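Local atomic coordinates of selenium-binding protein (PDB entry 2ECE), a protein that is of unknown function but may bind selenium, and folds as a beta propeller. Residues H144-G156 against I166-W180. Numbering follows the deposited sequence.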
loop_
_atom_site.group_PDB
_atom_site.type_symbol
_atom_site.label_atom_id
_atom_site.label_comp_id
_atom_site.label_asym_id
_atom_site.label_seq_id
_atom_site.Cartn_x
_atom_site.Cartn_y
_atom_site.Cartn_z
ATOM N N HIS A 144 -2.000 4.638 -9.025
ATOM C CA HIS A 144 -3.439 4.436 -9.143
ATOM C C HIS A 144 -3.888 4.662 -10.584
ATOM O O HIS A 144 -3.437 5.606 -11.238
ATOM C CB HIS A 144 -4.207 5.388 -8.216
ATOM C CG HIS A 144 -4.332 4.888 -6.811
ATOM N ND1 HIS A 144 -4.843 3.641 -6.513
ATOM C CD2 HIS A 144 -4.025 5.462 -5.622
ATOM C CE1 HIS A 144 -4.842 3.467 -5.203
ATOM N NE2 HIS A 144 -4.352 4.557 -4.637
ATOM N N CYS A 145 -4.772 3.793 -11.068
ATOM C CA CYS A 145 -5.304 3.889 -12.433
ATOM C C CYS A 145 -6.548 4.783 -12.413
ATOM O O CYS A 145 -7.560 4.441 -11.798
ATOM C CB CYS A 145 -5.653 2.477 -12.974
ATOM S SG CYS A 145 -6.206 1.336 -11.660
ATOM N N GLY A 146 -6.464 5.936 -13.066
ATOM C CA GLY A 146 -7.598 6.843 -13.106
ATOM C C GLY A 146 -8.307 6.755 -14.446
ATOM O O GLY A 146 -7.813 6.093 -15.361
ATOM N N PRO A 147 -9.471 7.403 -14.595
ATOM C CA PRO A 147 -10.221 7.374 -15.854
ATOM C C PRO A 147 -9.456 8.093 -16.960
ATOM O O PRO A 147 -9.420 7.653 -18.110
ATOM C CB PRO A 147 -11.506 8.134 -15.518
ATOM C CG PRO A 147 -11.599 8.068 -14.011
ATOM C CD PRO A 147 -10.167 8.228 -13.593
ATOM N N ASP A 148 -8.846 9.205 -16.568
ATOM C CA ASP A 148 -8.115 10.090 -17.462
ATOM C C ASP A 148 -6.617 9.862 -17.606
ATOM O O ASP A 148 -6.041 10.212 -18.633
ATOM C CB ASP A 148 -8.369 11.527 -17.014
ATOM C CG ASP A 148 -7.951 11.766 -15.573
ATOM O OD1 ASP A 148 -7.877 10.784 -14.798
ATOM O OD2 ASP A 148 -7.709 12.933 -15.209
ATOM N N ALA A 149 -5.975 9.295 -16.589
ATOM C CA ALA A 149 -4.532 9.061 -16.664
ATOM C C ALA A 149 -4.060 8.138 -15.546
ATOM O O ALA A 149 -4.866 7.633 -14.771
ATOM C CB ALA A 149 -3.781 10.396 -16.589
ATOM N N ILE A 150 -2.752 7.915 -15.480
ATOM C CA ILE A 150 -2.170 7.075 -14.443
ATOM C C ILE A 150 -1.525 8.046 -13.463
ATOM O O ILE A 150 -0.750 8.911 -13.866
ATOM C CB ILE A 150 -1.101 6.125 -15.026
ATOM C CG1 ILE A 150 -1.745 5.181 -16.045
ATOM C CG2 ILE A 150 -0.452 5.324 -13.908
ATOM C CD1 ILE A 150 -0.728 4.443 -16.889
ATOM N N TYR A 151 -1.854 7.913 -12.183
ATOM C CA TYR A 151 -1.331 8.805 -11.157
ATOM C C TYR A 151 -0.333 8.095 -10.252
ATOM O O TYR A 151 -0.570 6.965 -9.825
ATOM C CB TYR A 151 -2.479 9.349 -10.293
ATOM C CG TYR A 151 -3.482 10.218 -11.020
ATOM C CD1 TYR A 151 -4.246 9.716 -12.078
ATOM C CD2 TYR A 151 -3.694 11.539 -10.622
ATOM C CE1 TYR A 151 -5.199 10.514 -12.719
ATOM C CE2 TYR A 151 -4.638 12.343 -11.250
ATOM C CZ TYR A 151 -5.389 11.826 -12.296
ATOM O OH TYR A 151 -6.331 12.623 -12.912
ATOM N N ILE A 152 0.768 8.775 -9.940
ATOM C CA ILE A 152 1.808 8.204 -9.095
ATOM C C ILE A 152 2.293 9.231 -8.088
ATOM O O ILE A 152 2.654 10.340 -8.459
ATOM C CB ILE A 152 3.026 7.747 -9.938
ATOM C CG1 ILE A 152 2.559 6.809 -11.060
ATOM C CG2 ILE A 152 4.043 7.051 -9.044
ATOM C CD1 ILE A 152 3.654 6.398 -12.017
ATOM N N SER A 153 2.308 8.865 -6.810
ATOM C CA SER A 153 2.771 9.793 -5.790
ATOM C C SER A 153 4.292 9.718 -5.659
ATOM O O SER A 153 4.909 8.714 -6.020
ATOM C CB SER A 153 2.112 9.480 -4.446
ATOM O OG SER A 153 2.515 8.211 -3.967
ATOM N N ALA A 154 4.892 10.792 -5.153
ATOM C CA ALA A 154 6.340 10.856 -4.975
ATOM C C ALA A 154 6.661 11.534 -3.644
ATOM O O ALA A 154 6.017 12.508 -3.263
ATOM C CB ALA A 154 6.981 11.622 -6.144
ATOM N N LEU A 155 7.661 11.011 -2.940
ATOM C CA LEU A 155 8.053 11.530 -1.635
ATOM C C LEU A 155 8.689 12.924 -1.604
ATOM O O LEU A 155 8.565 13.636 -0.609
ATOM C CB LEU A 155 8.997 10.539 -0.953
ATOM C CG LEU A 155 8.458 9.481 0.022
ATOM C CD1 LEU A 155 7.047 9.060 -0.330
ATOM C CD2 LEU A 155 9.414 8.309 0.045
ATOM N N GLY A 156 9.370 13.325 -2.672
ATOM C CA GLY A 156 9.986 14.642 -2.649
ATOM C C GLY A 156 10.313 15.232 -4.007
ATOM O O GLY A 156 9.890 14.701 -5.034
ATOM N N ILE A 166 2.083 14.395 -6.533
ATOM C CA ILE A 166 1.562 13.418 -7.474
ATOM C C ILE A 166 1.822 13.817 -8.923
ATOM O O ILE A 166 1.560 14.955 -9.323
ATOM C CB ILE A 166 0.035 13.252 -7.276
ATOM C CG1 ILE A 166 -0.248 12.829 -5.831
ATOM C CG2 ILE A 166 -0.523 12.248 -8.277
ATOM C CD1 ILE A 166 -1.696 13.031 -5.400
ATOM N N LEU A 167 2.344 12.878 -9.703
ATOM C CA LEU A 167 2.595 13.129 -11.117
ATOM C C LEU A 167 1.649 12.235 -11.899
ATOM O O LEU A 167 1.057 11.306 -11.344
ATOM C CB LEU A 167 4.041 12.802 -11.500
ATOM C CG LEU A 167 4.483 11.343 -11.390
ATOM C CD1 LEU A 167 5.071 10.882 -12.714
ATOM C CD2 LEU A 167 5.505 11.212 -10.276
ATOM N N MET A 168 1.516 12.513 -13.190
ATOM C CA MET A 168 0.633 11.741 -14.046
ATOM C C MET A 168 1.385 11.178 -15.240
ATOM O O MET A 168 2.383 11.754 -15.689
ATOM C CB MET A 168 -0.511 12.627 -14.533
ATOM C CG MET A 168 -1.453 13.086 -13.429
ATOM S SD MET A 168 -2.356 14.560 -13.903
ATOM C CE MET A 168 -3.614 13.887 -14.993
ATOM N N LEU A 169 0.913 10.036 -15.729
ATOM C CA LEU A 169 1.501 9.383 -16.896
ATOM C C LEU A 169 0.378 9.247 -17.906
ATOM O O LEU A 169 -0.769 8.964 -17.540
ATOM C CB LEU A 169 1.999 7.972 -16.584
ATOM C CG LEU A 169 3.163 7.633 -15.664
ATOM C CD1 LEU A 169 3.466 6.142 -15.868
ATOM C CD2 LEU A 169 4.389 8.472 -15.981
ATOM N N ASP A 170 0.715 9.431 -19.177
ATOM C CA ASP A 170 -0.259 9.328 -20.248
ATOM C C ASP A 170 -0.749 7.883 -20.391
ATOM O O ASP A 170 0.057 6.951 -20.381
ATOM C CB ASP A 170 0.388 9.780 -21.550
ATOM C CG ASP A 170 -0.599 9.881 -22.669
ATOM O OD1 ASP A 170 -1.189 10.970 -22.840
ATOM O OD2 ASP A 170 -0.796 8.864 -23.367
ATOM N N HIS A 171 -2.062 7.705 -20.533
ATOM C CA HIS A 171 -2.664 6.373 -20.671
ATOM C C HIS A 171 -2.201 5.584 -21.892
ATOM O O HIS A 171 -2.266 4.351 -21.898
ATOM C CB HIS A 171 -4.189 6.471 -20.759
ATOM C CG HIS A 171 -4.898 6.215 -19.467
ATOM N ND1 HIS A 171 -4.604 5.141 -18.656
ATOM C CD2 HIS A 171 -5.928 6.864 -18.877
ATOM C CE1 HIS A 171 -5.423 5.140 -17.618
ATOM N NE2 HIS A 171 -6.236 6.175 -17.728
ATOM N N TYR A 172 -1.745 6.287 -22.923
ATOM C CA TYR A 172 -1.333 5.626 -24.156
ATOM C C TYR A 172 0.161 5.447 -24.365
ATOM O O TYR A 172 0.607 4.367 -24.748
ATOM C CB TYR A 172 -1.948 6.365 -25.344
ATOM C CG TYR A 172 -3.450 6.466 -25.237
ATOM C CD1 TYR A 172 -4.067 7.664 -24.881
ATOM C CD2 TYR A 172 -4.254 5.345 -25.442
ATOM C CE1 TYR A 172 -5.454 7.744 -24.734
ATOM C CE2 TYR A 172 -5.636 5.410 -25.294
ATOM C CZ TYR A 172 -6.231 6.611 -24.941
ATOM O OH TYR A 172 -7.600 6.674 -24.808
ATOM N N SER A 173 0.938 6.491 -24.101
ATOM C CA SER A 173 2.381 6.413 -24.285
ATOM C C SER A 173 3.087 6.007 -23.003
ATOM O O SER A 173 4.223 5.528 -23.034
ATOM C CB SER A 173 2.920 7.764 -24.751
ATOM O OG SER A 173 2.717 8.753 -23.756
ATOM N N PHE A 174 2.400 6.196 -21.878
ATOM C CA PHE A 174 2.951 5.880 -20.567
ATOM C C PHE A 174 4.070 6.858 -20.235
ATOM O O PHE A 174 4.840 6.636 -19.304
ATOM C CB PHE A 174 3.496 4.448 -20.528
ATOM C CG PHE A 174 2.447 3.394 -20.737
ATOM C CD1 PHE A 174 2.594 2.434 -21.730
ATOM C CD2 PHE A 174 1.301 3.369 -19.948
ATOM C CE1 PHE A 174 1.613 1.466 -21.936
ATOM C CE2 PHE A 174 0.316 2.407 -20.146
ATOM C CZ PHE A 174 0.472 1.456 -21.141
ATOM N N GLU A 175 4.159 7.937 -21.004
ATOM C CA GLU A 175 5.191 8.949 -20.791
ATOM C C GLU A 175 4.726 9.916 -19.708
ATOM O O GLU A 175 3.535 10.194 -19.593
ATOM C CB GLU A 175 5.455 9.718 -22.090
ATOM C CG GLU A 175 5.999 8.863 -23.231
ATOM C CD GLU A 175 7.499 8.622 -23.140
ATOM O OE1 GLU A 175 8.093 8.881 -22.070
ATOM O OE2 GLU A 175 8.082 8.160 -24.145
ATOM N N PRO A 176 5.661 10.445 -18.906
ATOM C CA PRO A 176 5.300 11.382 -17.839
ATOM C C PRO A 176 4.692 12.643 -18.424
ATOM O O PRO A 176 5.189 13.167 -19.418
ATOM C CB PRO A 176 6.638 11.692 -17.169
ATOM C CG PRO A 176 7.549 10.587 -17.612
ATOM C CD PRO A 176 7.123 10.342 -19.022
ATOM N N LEU A 177 3.615 13.130 -17.819
ATOM C CA LEU A 177 3.000 14.362 -18.281
ATOM C C LEU A 177 3.555 15.493 -17.423
ATOM O O LEU A 177 4.010 16.511 -17.938
ATOM C CB LEU A 177 1.482 14.281 -18.152
ATOM C CG LEU A 177 0.848 13.255 -19.097
ATOM C CD1 LEU A 177 -0.571 12.953 -18.649
ATOM C CD2 LEU A 177 0.877 13.790 -20.531
ATOM N N GLY A 178 3.536 15.297 -16.107
ATOM C CA GLY A 178 4.047 16.312 -15.202
ATOM C C GLY A 178 3.318 16.291 -13.873
ATOM O O GLY A 178 2.616 15.327 -13.566
ATOM N N LYS A 179 3.487 17.355 -13.092
ATOM C CA LYS A 179 2.838 17.479 -11.792
ATOM C C LYS A 179 1.330 17.563 -11.928
ATOM O O LYS A 179 0.811 18.184 -12.855
ATOM C CB LYS A 179 3.313 18.740 -11.059
ATOM C CG LYS A 179 4.689 18.673 -10.433
ATOM C CD LYS A 179 4.874 19.847 -9.470
ATOM C CE LYS A 179 6.272 19.878 -8.884
ATOM N NZ LYS A 179 7.275 20.005 -9.976
ATOM N N TRP A 180 0.622 16.942 -10.994
ATOM C CA TRP A 180 -0.834 16.989 -11.009
ATOM C C TRP A 180 -1.335 18.269 -10.341
ATOM O O TRP A 180 -2.350 18.835 -10.749
ATOM C CB TRP A 180 -1.411 15.791 -10.262
ATOM C CG TRP A 180 -2.878 15.901 -10.009
ATOM C CD1 TRP A 180 -3.886 15.751 -10.919
ATOM C CD2 TRP A 180 -3.506 16.219 -8.762
ATOM N NE1 TRP A 180 -5.105 15.950 -10.313
ATOM C CE2 TRP A 180 -4.900 16.236 -8.988
ATOM C CE3 TRP A 180 -3.024 16.485 -7.471
ATOM C CZ2 TRP A 180 -5.823 16.517 -7.971
ATOM C CZ3 TRP A 180 -3.943 16.764 -6.459
ATOM C CH2 TRP A 180 -5.326 16.774 -6.717
HETATM O O HOH W 1 -3.957 10.119 -20.309
HETATM O O HOH W 2 -7.301 15.474 -11.987
#
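Tyr151 and Met168 face each other as a non-hydrogen-bonded pair, and their side chains run alongside one another. Met168 CG sits over one face of the Tyr151 ring, 4.0 Å from its centroid. The Met168 chain then bends at chi3 (78°), which brings CE to 3.6 Å from Tyr151 OH and against Ala149 CB. Ile166 CG2 and Trp180 fill in at the ring's rim. The Tyr151 edge points at the Trp180 face in an offset edge-to-face pair, planes at 61°. Tyr151 OH donates to Asp148 OD2, and a water links OH to Trp180 NE1, so the phenol end is pinned.

On the opposite face of the beta sheet, Ile150 packs against Leu169, the His171 ring and the edge of the Phe174 ring. Ile152 CD1 nests against Leu169 CD1 at 3.9 Å. The His171 ring fills the hollow of the 146-149 turn. Its NE2 donates to Gly146 O at 2.8 Å, nearly in the ring plane, while Ala149 lies over one face.

Four backbone bonds join strands 150-154 and 165-169, the middle of a four-stranded propeller blade. Phe193 of the next blade covers Tyr151 and Ile166; Ile108 and Ile110 of the preceding blade meet the Ile152, Leu169 and Phe174 side.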